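Toll-like receptor 6, Variable lymphocyte receptor B (Mus musculus, PDB 3A79) probably pairs through its leucine-rich-repeat ectodomain with Toll-like receptor 2 to sense diacylated lipopeptides, and is present here fused to a hagfish variable lymphocyte receptor. Local coordinates at residues Leu191-Thr196 / Val213-Asn218; Cys173-Leu178 / Val198-Phe203; Pro350-Phe355 / Cys373-Arg378. One frame throughout, in Å; residues are numbered along the deposited sequence.

Contact 1: Leu191-Thr196 / Val213-Asn218; sequences LQIPNT and VNMSVN. With NAG (2-acetamido-2-deoxy-beta-D-glucopyranose), chain N; NAG (2-acetamido-2-deoxy-beta-D-glucopyranose), chain M.
Leu-191 and Ile-193 run beside Asn-214 to Val-217 as two short parallel strands, their N-to-C directions 25° apart. Three backbone hydrogen bonds join them. Leu-191 N gives to Asn-214 O (2.9 Å) and Leu-191 O takes the N-H of Ser-216 (3.1 Å). The third, from Ile-193 N to Ser-216 O, is the straightest, with 160° at the hydrogen.

The apolar contacts lie on the face that carries Leu-191, Ile-193, Met-215 and Val-217. Leu-191 and Met-215 lie alongside each other, with CD2 of the leucine 4.1 Å from CE of the methionine. Ile-193 crosses Met-215 obliquely and brings its CD1 against the sulfur. With CG1 of Ile-193 beside the backbone N, CG2 stands anti to that N, and it and CB meet CG2 of Val-217.

Both strands belong to the Toll-like receptor 6 part of the fusion and form a separate two-stranded sheet in its leucine-rich-repeat solenoid. Leu-191 packs on Leu-176 of strand 171-178, while Met-215 reaches Phe-241 and Leu-245 of helix 235-246.

Polar groups gather on the side of Gln-192 and Ser-216. The chain of Gln-192 bends at chi2 (87°) and lays NE2 3.5 Å from Ser-216 CB. N-linked sugars flank the pair: Asn-195 ND2 and Asn-214 ND2 are each bonded covalently to C1 of an N-acetylglucosamine. Ser-216 is the serine of the Asn-Met-Ser glycosylation sequon, and its OG is hydrogen-bonded to O6 of the sugar on Asn-214 at 2.9 Å.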
loop_
_atom_site.group_PDB
_atom_site.type_symbol
_atom_site.label_atom_id
_atom_site.label_comp_id
_atom_site.label_asym_id
_atom_site.label_seq_id
_atom_site.Cartn_x
_atom_site.Cartn_y
_atom_site.Cartn_z
ATOM N N LEU B 191 -17.321 -9.073 -47.237
ATOM C CA LEU B 191 -16.804 -10.397 -46.959
ATOM C C LEU B 191 -17.750 -11.154 -46.051
ATOM O O LEU B 191 -18.013 -10.750 -44.924
ATOM C CB LEU B 191 -15.428 -10.314 -46.320
ATOM C CG LEU B 191 -14.841 -11.692 -46.050
ATOM C CD1 LEU B 191 -14.568 -12.360 -47.392
ATOM C CD2 LEU B 191 -13.590 -11.592 -45.166
ATOM N N GLN B 192 -18.273 -12.256 -46.559
ATOM C CA GLN B 192 -19.173 -13.077 -45.789
ATOM C C GLN B 192 -18.317 -14.020 -44.973
ATOM O O GLN B 192 -17.519 -14.766 -45.539
ATOM C CB GLN B 192 -20.076 -13.868 -46.731
ATOM C CG GLN B 192 -20.993 -14.843 -46.034
ATOM C CD GLN B 192 -22.284 -14.201 -45.605
ATOM O OE1 GLN B 192 -23.145 -13.903 -46.441
ATOM N NE2 GLN B 192 -22.433 -13.982 -44.298
ATOM N N ILE B 193 -18.469 -13.972 -43.649
ATOM C CA ILE B 193 -17.789 -14.906 -42.749
ATOM C C ILE B 193 -18.605 -16.170 -42.471
ATOM O O ILE B 193 -19.713 -16.096 -41.941
ATOM C CB ILE B 193 -17.444 -14.259 -41.397
ATOM C CG1 ILE B 193 -16.159 -13.437 -41.501
ATOM C CG2 ILE B 193 -17.248 -15.327 -40.351
ATOM C CD1 ILE B 193 -16.366 -12.034 -41.991
ATOM N N PRO B 194 -18.046 -17.339 -42.815
ATOM C CA PRO B 194 -18.713 -18.627 -42.583
ATOM C C PRO B 194 -19.069 -18.772 -41.115
ATOM O O PRO B 194 -18.437 -18.120 -40.291
ATOM C CB PRO B 194 -17.637 -19.651 -42.955
ATOM C CG PRO B 194 -16.701 -18.918 -43.857
ATOM C CD PRO B 194 -16.696 -17.505 -43.381
ATOM N N ASN B 195 -20.057 -19.598 -40.785
ATOM C CA ASN B 195 -20.389 -19.812 -39.376
ATOM C C ASN B 195 -19.180 -20.338 -38.610
ATOM O O ASN B 195 -18.623 -21.380 -38.956
ATOM C CB ASN B 195 -21.579 -20.764 -39.221
ATOM C CG ASN B 195 -22.622 -20.564 -40.294
ATOM O OD1 ASN B 195 -22.282 -20.379 -41.461
ATOM N ND2 ASN B 195 -23.901 -20.590 -39.904
ATOM N N THR B 196 -18.763 -19.600 -37.585
ATOM C CA THR B 196 -17.651 -20.013 -36.728
ATOM C C THR B 196 -18.049 -19.825 -35.289
ATOM O O THR B 196 -18.803 -18.911 -34.973
ATOM C CB THR B 196 -16.414 -19.130 -36.915
ATOM O OG1 THR B 196 -16.267 -18.772 -38.292
ATOM C CG2 THR B 196 -15.190 -19.870 -36.473
ATOM N N VAL B 213 -14.107 -2.661 -44.823
ATOM C CA VAL B 213 -14.722 -3.897 -45.280
ATOM C C VAL B 213 -16.038 -4.173 -44.556
ATOM O O VAL B 213 -16.105 -4.143 -43.323
ATOM C CB VAL B 213 -13.774 -5.103 -45.057
ATOM C CG1 VAL B 213 -14.535 -6.412 -45.121
ATOM C CG2 VAL B 213 -12.635 -5.088 -46.064
ATOM N N ASN B 214 -17.083 -4.439 -45.336
ATOM C CA ASN B 214 -18.387 -4.836 -44.805
ATOM C C ASN B 214 -18.378 -6.339 -44.473
ATOM O O ASN B 214 -18.401 -7.178 -45.374
ATOM C CB ASN B 214 -19.482 -4.488 -45.829
ATOM C CG ASN B 214 -20.900 -4.531 -45.245
ATOM O OD1 ASN B 214 -21.086 -4.642 -44.035
ATOM N ND2 ASN B 214 -21.911 -4.422 -46.128
ATOM N N MET B 215 -18.328 -6.680 -43.186
ATOM C CA MET B 215 -18.237 -8.086 -42.785
ATOM C C MET B 215 -19.503 -8.682 -42.210
ATOM O O MET B 215 -19.881 -8.384 -41.082
ATOM C CB MET B 215 -17.122 -8.290 -41.766
ATOM C CG MET B 215 -15.763 -8.012 -42.317
ATOM S SD MET B 215 -14.531 -9.067 -41.574
ATOM C CE MET B 215 -13.095 -8.479 -42.467
ATOM N N SER B 216 -20.135 -9.564 -42.968
ATOM C CA SER B 216 -21.285 -10.283 -42.448
ATOM C C SER B 216 -20.898 -11.565 -41.705
ATOM O O SER B 216 -19.883 -12.199 -42.001
ATOM C CB SER B 216 -22.265 -10.592 -43.573
ATOM O OG SER B 216 -22.736 -9.386 -44.141
ATOM N N VAL B 217 -21.711 -11.924 -40.720
ATOM C CA VAL B 217 -21.613 -13.217 -40.077
ATOM C C VAL B 217 -23.018 -13.674 -39.738
ATOM O O VAL B 217 -23.866 -12.855 -39.403
ATOM C CB VAL B 217 -20.782 -13.154 -38.780
ATOM C CG1 VAL B 217 -20.816 -14.492 -38.058
ATOM C CG2 VAL B 217 -19.355 -12.769 -39.089
ATOM N N ASN B 218 -23.266 -14.976 -39.825
ATOM C CA ASN B 218 -24.538 -15.532 -39.389
ATOM C C ASN B 218 -24.441 -16.019 -37.948
ATOM O O ASN B 218 -24.943 -15.381 -37.019
ATOM C CB ASN B 218 -24.959 -16.695 -40.289
ATOM C CG ASN B 218 -24.119 -16.794 -41.548
ATOM O OD1 ASN B 218 -24.646 -16.769 -42.665
ATOM N ND2 ASN B 218 -22.801 -16.911 -41.376
HETATM C C1 NAG N . -24.446 -20.932 -41.222
HETATM C C2 NAG N . -25.514 -22.021 -41.038
HETATM C C3 NAG N . -26.160 -22.352 -42.380
HETATM C C4 NAG N . -26.801 -21.103 -42.964
HETATM C C5 NAG N . -25.829 -19.911 -43.044
HETATM C C6 NAG N . -26.644 -18.616 -43.266
HETATM C C7 NAG N . -24.017 -23.433 -39.591
HETATM C C8 NAG N . -24.214 -23.108 -38.136
HETATM N N2 NAG N . -25.075 -23.258 -40.388
HETATM O O3 NAG N . -27.141 -23.357 -42.223
HETATM O O4 NAG N . -27.323 -21.430 -44.237
HETATM O O5 NAG N . -25.000 -19.783 -41.881
HETATM O O6 NAG N . -25.923 -17.474 -43.700
HETATM O O7 NAG N . -22.932 -23.864 -39.996
HETATM C C1 NAG M . -23.165 -5.000 -45.667
HETATM C C2 NAG M . -24.329 -4.078 -46.064
HETATM C C3 NAG M . -25.656 -4.694 -45.628
HETATM C C4 NAG M . -25.834 -6.052 -46.288
HETATM C C5 NAG M . -24.633 -6.991 -46.063
HETATM C C6 NAG M . -24.719 -8.162 -47.070
HETATM C C7 NAG M . -23.165 -2.019 -45.210
HETATM C C8 NAG M . -22.375 -1.355 -46.304
HETATM N N2 NAG M . -24.253 -2.695 -45.587
HETATM O O3 NAG M . -26.733 -3.852 -45.983
HETATM O O4 NAG M . -27.034 -6.623 -45.805
HETATM O O5 NAG M . -23.369 -6.325 -46.181
HETATM O O6 NAG M . -23.908 -9.294 -46.803
HETATM O O7 NAG M . -22.820 -1.904 -44.029
#

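Contact 2: Cys173-Leu178 / Val198-Phe203; sequences CILLDL and VLHLVF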
loop_
_atom_site.group_PDB
_atom_site.type_symbol
_atom_site.label_atom_id
_atom_site.label_comp_id
_atom_site.label_asym_id
_atom_site.label_seq_id
_atom_site.Cartn_x
_atom_site.Cartn_y
_atom_site.Cartn_z
ATOM N N CYS B 173 -12.412 -21.955 -35.047
ATOM C CA CYS B 173 -11.750 -20.658 -35.124
ATOM C C CYS B 173 -11.426 -20.248 -36.549
ATOM O O CYS B 173 -10.885 -21.030 -37.328
ATOM C CB CYS B 173 -10.487 -20.591 -34.251
ATOM S SG CYS B 173 -9.897 -18.871 -33.964
ATOM N N ILE B 174 -11.794 -19.013 -36.874
ATOM C CA ILE B 174 -11.321 -18.329 -38.065
ATOM C C ILE B 174 -10.451 -17.172 -37.605
ATOM O O ILE B 174 -10.931 -16.187 -37.045
ATOM C CB ILE B 174 -12.482 -17.801 -38.947
ATOM C CG1 ILE B 174 -13.286 -18.973 -39.510
ATOM C CG2 ILE B 174 -11.949 -16.933 -40.090
ATOM C CD1 ILE B 174 -14.024 -18.646 -40.769
ATOM N N LEU B 175 -9.152 -17.318 -37.802
ATOM C CA LEU B 175 -8.237 -16.242 -37.502
ATOM C C LEU B 175 -7.967 -15.518 -38.809
ATOM O O LEU B 175 -7.608 -16.142 -39.803
ATOM C CB LEU B 175 -6.938 -16.780 -36.893
ATOM C CG LEU B 175 -5.909 -15.665 -36.737
ATOM C CD1 LEU B 175 -6.354 -14.678 -35.680
ATOM C CD2 LEU B 175 -4.562 -16.204 -36.419
ATOM N N LEU B 176 -8.155 -14.203 -38.808
ATOM C CA LEU B 176 -8.023 -13.407 -40.022
ATOM C C LEU B 176 -7.317 -12.089 -39.746
ATOM O O LEU B 176 -7.695 -11.350 -38.836
ATOM C CB LEU B 176 -9.406 -13.136 -40.583
ATOM C CG LEU B 176 -9.577 -12.316 -41.849
ATOM C CD1 LEU B 176 -8.610 -12.763 -42.936
ATOM C CD2 LEU B 176 -11.024 -12.484 -42.291
ATOM N N ASP B 177 -6.283 -11.789 -40.520
ATOM C CA ASP B 177 -5.542 -10.570 -40.254
ATOM C C ASP B 177 -5.480 -9.616 -41.433
ATOM O O ASP B 177 -5.218 -9.999 -42.577
ATOM C CB ASP B 177 -4.139 -10.870 -39.776
ATOM C CG ASP B 177 -3.187 -11.073 -40.914
ATOM O OD1 ASP B 177 -3.073 -12.220 -41.363
ATOM O OD2 ASP B 177 -2.550 -10.095 -41.358
ATOM N N LEU B 178 -5.695 -8.354 -41.103
ATOM C CA LEU B 178 -5.810 -7.278 -42.054
ATOM C C LEU B 178 -4.606 -6.375 -41.858
ATOM O O LEU B 178 -4.710 -5.150 -41.926
ATOM C CB LEU B 178 -7.065 -6.475 -41.725
ATOM C CG LEU B 178 -8.509 -6.999 -41.759
ATOM C CD1 LEU B 178 -9.219 -6.403 -42.945
ATOM C CD2 LEU B 178 -8.636 -8.519 -41.725
ATOM N N VAL B 198 -15.621 -18.985 -33.018
ATOM C CA VAL B 198 -14.844 -17.784 -32.753
ATOM C C VAL B 198 -14.406 -17.097 -34.041
ATOM O O VAL B 198 -14.000 -17.752 -34.996
ATOM C CB VAL B 198 -13.608 -18.107 -31.888
ATOM C CG1 VAL B 198 -12.774 -16.868 -31.650
ATOM C CG2 VAL B 198 -14.037 -18.724 -30.565
ATOM N N LEU B 199 -14.514 -15.773 -34.073
ATOM C CA LEU B 199 -13.897 -14.997 -35.140
ATOM C C LEU B 199 -12.889 -14.039 -34.543
ATOM O O LEU B 199 -13.259 -13.140 -33.795
ATOM C CB LEU B 199 -14.929 -14.203 -35.931
ATOM C CG LEU B 199 -14.290 -13.356 -37.033
ATOM C CD1 LEU B 199 -13.400 -14.207 -37.912
ATOM C CD2 LEU B 199 -15.349 -12.704 -37.856
ATOM N N HIS B 200 -11.618 -14.235 -34.874
ATOM C CA HIS B 200 -10.552 -13.382 -34.362
ATOM C C HIS B 200 -9.947 -12.566 -35.494
ATOM O O HIS B 200 -9.441 -13.116 -36.483
ATOM C CB HIS B 200 -9.463 -14.222 -33.697
ATOM C CG HIS B 200 -8.448 -13.416 -32.944
ATOM N ND1 HIS B 200 -8.315 -12.052 -33.097
ATOM C CD2 HIS B 200 -7.501 -13.788 -32.049
ATOM C CE1 HIS B 200 -7.344 -11.614 -32.316
ATOM N NE2 HIS B 200 -6.835 -12.647 -31.669
ATOM N N LEU B 201 -10.005 -11.249 -35.339
ATOM C CA LEU B 201 -9.504 -10.341 -36.354
ATOM C C LEU B 201 -8.327 -9.532 -35.814
ATOM O O LEU B 201 -8.416 -8.917 -34.753
ATOM C CB LEU B 201 -10.626 -9.414 -36.825
ATOM C CG LEU B 201 -11.861 -10.154 -37.328
ATOM C CD1 LEU B 201 -13.047 -9.223 -37.436
ATOM C CD2 LEU B 201 -11.554 -10.805 -38.660
ATOM N N VAL B 202 -7.218 -9.545 -36.543
ATOM C CA VAL B 202 -6.038 -8.791 -36.133
ATOM C C VAL B 202 -5.748 -7.707 -37.170
ATOM O O VAL B 202 -5.735 -7.982 -38.370
ATOM C CB VAL B 202 -4.791 -9.714 -35.961
ATOM C CG1 VAL B 202 -3.694 -8.986 -35.234
ATOM C CG2 VAL B 202 -5.159 -10.993 -35.222
ATOM N N PHE B 203 -5.513 -6.483 -36.706
ATOM C CA PHE B 203 -5.272 -5.355 -37.603
ATOM C C PHE B 203 -3.830 -4.875 -37.553
ATOM O O PHE B 203 -3.040 -5.333 -36.729
ATOM C CB PHE B 203 -6.214 -4.210 -37.255
ATOM C CG PHE B 203 -7.655 -4.617 -37.220
ATOM C CD1 PHE B 203 -8.289 -4.868 -36.013
ATOM C CD2 PHE B 203 -8.369 -4.779 -38.398
ATOM C CE1 PHE B 203 -9.613 -5.256 -35.976
ATOM C CE2 PHE B 203 -9.691 -5.167 -38.368
ATOM C CZ PHE B 203 -10.315 -5.410 -37.150
#
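Leu-175 and His-200 meet flank to flank on neighbouring parallel strands of the concave face of the Toll-like receptor 6 leucine-rich-repeat solenoid, where each repeat contributes a strand of this kind. The backbones stay in register over the whole length, and bonds such as Leu-176 N to His-200 O (2.9 Å) hold them.

On the face carrying Ile-174, Leu-176, Leu-199 and Leu-201, which is turned to the core, methyl groups of 198-203 fit against the side chains of 173-178. CD1 of Leu-199 reaches across to CG2 of Ile-174 (3.8 Å). One step on, CD2 of Leu-201 lodges against CB, CG and CD2 of Leu-176, 3.7 Å from CB. Leu-178 lies alongside Phe-203, whose ring also meets Phe-209 edge-to-face.

On the other face, with Leu-175, Asp-177, His-200 and Val-202, Asp-177 turns its carboxylate from the neighbouring strand, OD1 accepting from Phe-130 N and OD2 from Val-179 N, while its CB meets CB of Val-202. With CG of Leu-175 opposite its backbone N (chi1 173°), CD1 drops into the hollow between Val-202 CG2, 3.9 Å away, and the imidazole, lying over one ring face 4.0 Å from the His-200 centroid and 28° off its normal.

Contact 3: Pro350-Phe355 / Cys373-Arg378; sequences PSPSSF and CSTLKR. With NAG (2-acetamido-2-deoxy-beta-D-glucopyranose), chain H.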
loop_
_atom_site.group_PDB
_atom_site.type_symbol
_atom_site.label_atom_id
_atom_site.label_comp_id
_atom_site.label_asym_id
_atom_site.label_seq_id
_atom_site.Cartn_x
_atom_site.Cartn_y
_atom_site.Cartn_z
ATOM N N PRO B 350 -25.481 5.648 -7.966
ATOM C CA PRO B 350 -26.359 6.742 -7.525
ATOM C C PRO B 350 -27.752 6.232 -7.163
ATOM O O PRO B 350 -28.431 6.807 -6.304
ATOM C CB PRO B 350 -26.446 7.662 -8.759
ATOM C CG PRO B 350 -25.576 7.039 -9.808
ATOM C CD PRO B 350 -25.369 5.604 -9.430
ATOM N N SER B 351 -28.163 5.165 -7.844
ATOM C CA SER B 351 -29.449 4.513 -7.625
ATOM C C SER B 351 -29.152 3.038 -7.384
ATOM O O SER B 351 -28.087 2.559 -7.779
ATOM C CB SER B 351 -30.354 4.679 -8.857
ATOM O OG SER B 351 -30.672 6.041 -9.117
ATOM N N PRO B 352 -30.077 2.313 -6.725
ATOM C CA PRO B 352 -29.902 0.875 -6.478
ATOM C C PRO B 352 -29.446 0.143 -7.734
ATOM O O PRO B 352 -30.190 0.130 -8.713
ATOM C CB PRO B 352 -31.310 0.423 -6.102
ATOM C CG PRO B 352 -31.899 1.607 -5.444
ATOM C CD PRO B 352 -31.302 2.832 -6.096
ATOM N N SER B 353 -28.253 -0.445 -7.719
ATOM C CA SER B 353 -27.765 -1.136 -8.906
ATOM C C SER B 353 -28.148 -2.601 -8.867
ATOM O O SER B 353 -28.872 -3.043 -7.976
ATOM C CB SER B 353 -26.254 -0.990 -9.072
ATOM O OG SER B 353 -25.577 -1.872 -8.201
ATOM N N SER B 354 -27.663 -3.352 -9.848
ATOM C CA SER B 354 -28.023 -4.753 -9.968
ATOM C C SER B 354 -26.759 -5.581 -9.989
ATOM O O SER B 354 -26.799 -6.799 -10.157
ATOM C CB SER B 354 -28.868 -4.999 -11.221
ATOM O OG SER B 354 -28.218 -4.506 -12.376
ATOM N N PHE B 355 -25.631 -4.901 -9.813
ATOM C CA PHE B 355 -24.365 -5.583 -9.617
ATOM C C PHE B 355 -24.573 -6.660 -8.580
ATOM O O PHE B 355 -25.063 -6.390 -7.486
ATOM C CB PHE B 355 -23.301 -4.619 -9.099
ATOM C CG PHE B 355 -22.828 -3.628 -10.117
ATOM C CD1 PHE B 355 -22.644 -2.301 -9.769
ATOM C CD2 PHE B 355 -22.561 -4.024 -11.415
ATOM C CE1 PHE B 355 -22.209 -1.385 -10.694
ATOM C CE2 PHE B 355 -22.119 -3.113 -12.351
ATOM C CZ PHE B 355 -21.941 -1.789 -11.988
ATOM N N CYS B 373 -22.216 2.766 1.488
ATOM C CA CYS B 373 -22.910 2.643 0.216
ATOM C C CYS B 373 -24.096 1.706 0.368
ATOM O O CYS B 373 -23.935 0.512 0.640
ATOM C CB CYS B 373 -21.959 2.157 -0.871
ATOM S SG CYS B 373 -22.720 1.999 -2.492
ATOM N N SER B 374 -25.290 2.266 0.197
ATOM C CA SER B 374 -26.535 1.556 0.478
ATOM C C SER B 374 -27.224 1.140 -0.809
ATOM O O SER B 374 -28.439 0.997 -0.871
ATOM C CB SER B 374 -27.466 2.446 1.306
ATOM O OG SER B 374 -27.442 3.786 0.839
ATOM N N THR B 375 -26.428 0.915 -1.837
ATOM C CA THR B 375 -26.951 0.852 -3.180
ATOM C C THR B 375 -26.310 -0.348 -3.898
ATOM O O THR B 375 -26.312 -0.460 -5.125
ATOM C CB THR B 375 -26.672 2.208 -3.855
ATOM O OG1 THR B 375 -27.814 2.636 -4.597
ATOM C CG2 THR B 375 -25.434 2.164 -4.726
ATOM N N LEU B 376 -25.760 -1.251 -3.092
ATOM C CA LEU B 376 -25.218 -2.512 -3.573
ATOM C C LEU B 376 -25.858 -3.660 -2.789
ATOM O O LEU B 376 -25.196 -4.624 -2.399
ATOM C CB LEU B 376 -23.693 -2.533 -3.425
ATOM C CG LEU B 376 -22.888 -1.561 -4.302
ATOM C CD1 LEU B 376 -21.455 -1.470 -3.820
ATOM C CD2 LEU B 376 -22.931 -1.941 -5.786
ATOM N N LYS B 377 -27.161 -3.545 -2.562
ATOM C CA LYS B 377 -27.877 -4.525 -1.762
ATOM C C LYS B 377 -28.113 -5.831 -2.514
ATOM O O LYS B 377 -28.613 -6.794 -1.946
ATOM C CB LYS B 377 -29.205 -3.952 -1.270
ATOM C CG LYS B 377 -29.089 -2.945 -0.139
ATOM C CD LYS B 377 -30.465 -2.389 0.204
ATOM C CE LYS B 377 -30.402 -1.291 1.247
ATOM N NZ LYS B 377 -30.133 -1.842 2.592
ATOM N N ARG B 378 -27.762 -5.869 -3.793
ATOM C CA ARG B 378 -27.876 -7.117 -4.544
ATOM C C ARG B 378 -26.513 -7.799 -4.628
ATOM O O ARG B 378 -26.435 -9.014 -4.832
ATOM C CB ARG B 378 -28.497 -6.900 -5.938
ATOM C CG ARG B 378 -30.019 -6.795 -5.934
ATOM C CD ARG B 378 -30.557 -6.345 -7.295
ATOM N NE ARG B 378 -32.014 -6.470 -7.435
ATOM C CZ ARG B 378 -32.689 -6.217 -8.558
ATOM N NH1 ARG B 378 -32.049 -5.818 -9.656
ATOM N NH2 ARG B 378 -34.010 -6.366 -8.585
HETATM C C1 NAG H . -28.005 0.592 6.865
HETATM C C2 NAG H . -29.516 0.822 6.788
HETATM C C3 NAG H . -30.099 1.378 8.088
HETATM C C4 NAG H . -29.675 0.478 9.258
HETATM C C5 NAG H . -28.145 0.327 9.280
HETATM C C6 NAG H . -27.652 -0.621 10.378
HETATM C C7 NAG H . -30.289 1.145 4.562
HETATM C C8 NAG H . -31.220 -0.021 4.760
HETATM N N2 NAG H . -29.799 1.693 5.668
HETATM O O3 NAG H . -31.507 1.548 8.009
HETATM O O4 NAG H . -30.201 1.015 10.465
HETATM O O5 NAG H . -27.642 -0.135 8.033
HETATM O O6 NAG H . -27.550 -1.952 9.913
HETATM O O7 NAG H . -30.006 1.546 3.434
#
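Ser-353 and Thr-375 are joined by a nearly linear backbone hydrogen bond, N to O at 3.2 Å with 175° at the hydrogen, although neither loop has helix or strand geometry. Thr-375 O also receives a weak second bond from Ser-353 OG (3.5 Å). That hydroxyl stands between its own backbone N and carbonyl carbon (chi1 78°), a position from which it also accepts a weak bond from Phe-355 N and touches Leu-376 CD2.

Beside this bond the hydroxyl of Thr-375 is set against the Ser-351 to Pro-352 peptide, and its side chain crosses the proline at about a right angle. Further along, Leu-376 starts away from the opposing loop but brings CD2 back to the edge of the Phe-355 ring, 4.0 Å from CD1. Arg-378 runs extended from CG to NE past Ser-353 and Ser-354. Its CD packs near Ser-353 O (3.8 Å), and its guanidinium meets Ser-354 CB edge-on, in plane, with NH1 3.6 Å away.

Lys-377 CE approaches O7 of an N-acetylglucosamine at 3.6 Å, and the lysine side chain also touches Asn-401 and Ser-403. With an alanine at this position, the acetamide would probably lose the lysine's contact, keep Ser-374 beside O7, and be somewhat freer to turn. A disulfide links Cys-373 to Cys-348, just ahead of the loop 350-355. Two such loops, each leading into the next short strand (357-359 and 381-383), are characteristic of successive turns of a leucine-rich-repeat solenoid, here within the Toll-like receptor 6 part.

How the contacts relate
All three contacts join neighbouring coils of the Toll-like receptor 6 solenoid. Contacts 1 and 2 interleave along the chain: strand 171-178 is followed by 190-196, then 198-203 and 214-220. Their centres are 11 Å apart and they share a core, Ile-193 CG1 lying 3.8 Å from Leu-199 CD2. Contact 2 belongs to the long run of parallel concave strands, contact 1 to the separate two-stranded sheet packed behind it. Contact 3 comes later in the chain, about 40 Å from contact 1 and 39 Å from contact 2 between centres, and touches neither. Strands and irregular loops thus both serve to stack repeats along the curved ectodomain.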